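YfdX protein (Salmonella enterica I, PDB 6A02) is of unknown molecular function but appears to act both in the response to antibiotic stress and in the virulence of Salmonella Typhi. Local coordinates at residues N9-N14 and V127-E132. Numbering follows the deposited sequence.
Sequences NVTLNN and VIENQE
Leu-12 and Thr-11, the first residues of a type I beta turn (Thr-11 to Asn-14), rest on the carboxylate of Glu-129, which rises from the central strand, 125-135, of a three-stranded antiparallel sheet. The turn belongs to the N-terminal loop before helix 19-36 and is closed by Asn-14 N bonded to Thr-11 O. Glu-129 reaches the turn with CG anti to the backbone N (chi1 -177°) and the chain extended beyond it, bringing OE2 within 3.0 Å of Leu-12 N in a nearly straight hydrogen bond (165°) that ties the N-terminal loop to the middle strand. The donor comes on the syn side, tilted from the carboxylate plane, and Ser-83 OG of strand 77-89 also binds OE2. Packing is tight here: Thr-11 CB lies 3.3 Å from Glu-129 OE2, while the Leu-12 side chain runs past Glu-129 in the opposite direction, its CD1 4.0 Å from Glu-129 CB. Phe-33 of a second subunit packs on Glu-129 as well. The other side is looser and watered. The side chain of Gln-131, two residues along the strand, crosses that of Thr-11 at about a right angle, its NE2 3.7 Å from Thr-11 CG2. NE2 also donates to Glu-129 OE1 from above the carboxylate plane, linking the two strand side chains, and one water links NE2 to Thr-11 OG1, which also takes a bond from Asp-15 N. At the exposed Asn-13 a second water accepts the backbone N-H and donates to Asn-13 OD1 and, over a notably short 2.5 Å, to Glu-129 OE1.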
loop_
_atom_site.group_PDB
_atom_site.type_symbol
_atom_site.label_atom_id
_atom_site.label_comp_id
_atom_site.label_asym_id
_atom_site.label_seq_id
_atom_site.Cartn_x
_atom_site.Cartn_y
_atom_site.Cartn_z
ATOM N N ASN A 9 -21.157 11.737 -1.844
ATOM C CA ASN A 9 -19.975 12.579 -2.010
ATOM C C ASN A 9 -19.571 12.644 -3.483
ATOM O O ASN A 9 -20.038 11.842 -4.292
ATOM C CB ASN A 9 -18.831 12.061 -1.144
ATOM C CG ASN A 9 -19.111 12.230 0.338
ATOM O OD1 ASN A 9 -19.465 13.320 0.794
ATOM N ND2 ASN A 9 -18.979 11.144 1.095
ATOM N N VAL A 10 -18.740 13.625 -3.837
ATOM C CA VAL A 10 -18.388 13.876 -5.231
ATOM C C VAL A 10 -16.888 14.090 -5.368
ATOM O O VAL A 10 -16.208 14.522 -4.430
ATOM C CB VAL A 10 -19.146 15.080 -5.841
ATOM C CG1 VAL A 10 -20.646 14.839 -5.823
ATOM C CG2 VAL A 10 -18.809 16.364 -5.099
ATOM N N THR A 11 -16.382 13.805 -6.563
ATOM C CA THR A 11 -14.989 14.065 -6.894
ATOM C C THR A 11 -14.766 15.562 -7.128
ATOM O O THR A 11 -15.695 16.377 -7.085
ATOM C CB THR A 11 -14.599 13.306 -8.160
ATOM O OG1 THR A 11 -15.298 13.869 -9.279
ATOM C CG2 THR A 11 -14.938 11.818 -8.033
ATOM N N LEU A 12 -13.508 15.927 -7.403
ATOM C CA LEU A 12 -13.199 17.326 -7.695
ATOM C C LEU A 12 -13.962 17.827 -8.912
ATOM O O LEU A 12 -14.298 19.017 -8.983
ATOM C CB LEU A 12 -11.696 17.522 -7.892
ATOM C CG LEU A 12 -10.816 17.259 -6.668
ATOM C CD1 LEU A 12 -9.336 17.358 -7.030
ATOM C CD2 LEU A 12 -11.165 18.221 -5.530
ATOM N N ASN A 13 -14.246 16.943 -9.869
ATOM C CA ASN A 13 -15.012 17.277 -11.063
ATOM C C ASN A 13 -16.510 17.080 -10.879
ATOM O O ASN A 13 -17.245 17.098 -11.874
ATOM C CB ASN A 13 -14.540 16.438 -12.255
ATOM C CG ASN A 13 -13.379 17.057 -12.978
ATOM O OD1 ASN A 13 -12.225 16.714 -12.721
ATOM N ND2 ASN A 13 -13.671 17.978 -13.897
ATOM N N ASN A 14 -16.971 16.877 -9.644
ATOM C CA ASN A 14 -18.389 16.792 -9.292
ATOM C C ASN A 14 -19.053 15.498 -9.746
ATOM O O ASN A 14 -20.277 15.455 -9.900
ATOM C CB ASN A 14 -19.200 18.015 -9.749
ATOM C CG ASN A 14 -18.649 19.321 -9.200
ATOM O OD1 ASN A 14 -18.271 19.409 -8.029
ATOM N ND2 ASN A 14 -18.590 20.344 -10.051
ATOM N N VAL A 127 -1.343 18.915 -7.392
ATOM C CA VAL A 127 -2.428 18.158 -6.772
ATOM C C VAL A 127 -2.791 16.995 -7.683
ATOM O O VAL A 127 -3.011 17.184 -8.886
ATOM C CB VAL A 127 -3.667 19.036 -6.506
ATOM C CG1 VAL A 127 -4.794 18.199 -5.921
ATOM C CG2 VAL A 127 -3.314 20.156 -5.545
ATOM N N ILE A 128 -2.868 15.802 -7.101
ATOM C CA ILE A 128 -3.317 14.599 -7.791
ATOM C C ILE A 128 -4.522 14.066 -7.035
ATOM O O ILE A 128 -4.517 14.026 -5.800
ATOM C CB ILE A 128 -2.190 13.545 -7.817
ATOM C CG1 ILE A 128 -1.079 13.969 -8.777
ATOM C CG2 ILE A 128 -2.734 12.165 -8.182
ATOM C CD1 ILE A 128 -1.444 13.815 -10.224
ATOM N N GLU A 129 -5.565 13.675 -7.764
ATOM C CA GLU A 129 -6.734 13.067 -7.150
ATOM C C GLU A 129 -6.679 11.559 -7.365
ATOM O O GLU A 129 -6.535 11.094 -8.503
ATOM C CB GLU A 129 -8.021 13.642 -7.743
ATOM C CG GLU A 129 -9.245 13.085 -7.090
ATOM C CD GLU A 129 -10.535 13.554 -7.719
ATOM O OE1 GLU A 129 -10.576 13.742 -8.954
ATOM O OE2 GLU A 129 -11.516 13.710 -6.968
ATOM N N ASN A 130 -6.792 10.800 -6.273
ATOM C CA ASN A 130 -6.736 9.337 -6.323
ATOM C C ASN A 130 -8.153 8.811 -6.174
ATOM O O ASN A 130 -8.756 8.927 -5.104
ATOM C CB ASN A 130 -5.865 8.787 -5.200
ATOM C CG ASN A 130 -4.537 9.459 -5.120
ATOM O OD1 ASN A 130 -3.706 9.330 -6.012
ATOM N ND2 ASN A 130 -4.312 10.177 -4.022
ATOM N N GLN A 131 -8.678 8.221 -7.235
ATOM C CA GLN A 131 -10.031 7.699 -7.238
ATOM C C GLN A 131 -9.976 6.187 -7.079
ATOM O O GLN A 131 -9.438 5.484 -7.945
ATOM C CB GLN A 131 -10.753 8.076 -8.529
ATOM C CG GLN A 131 -10.978 9.587 -8.685
ATOM C CD GLN A 131 -11.802 9.931 -9.902
ATOM O OE1 GLN A 131 -12.266 9.048 -10.626
ATOM N NE2 GLN A 131 -11.994 11.225 -10.133
ATOM N N GLU A 132 -10.514 5.695 -5.971
ATOM C CA GLU A 132 -10.611 4.266 -5.729
ATOM C C GLU A 132 -11.830 3.742 -6.472
ATOM O O GLU A 132 -12.924 4.295 -6.337
ATOM C CB GLU A 132 -10.756 4.024 -4.230
ATOM C CG GLU A 132 -10.736 2.570 -3.852
ATOM C CD GLU A 132 -10.932 2.326 -2.359
ATOM O OE1 GLU A 132 -11.114 3.301 -1.606
ATOM O OE2 GLU A 132 -10.904 1.145 -1.943
HETATM O O HOH W 1 -14.425 12.571 -11.527
HETATM O O HOH W 2 -12.492 14.565 -10.415
#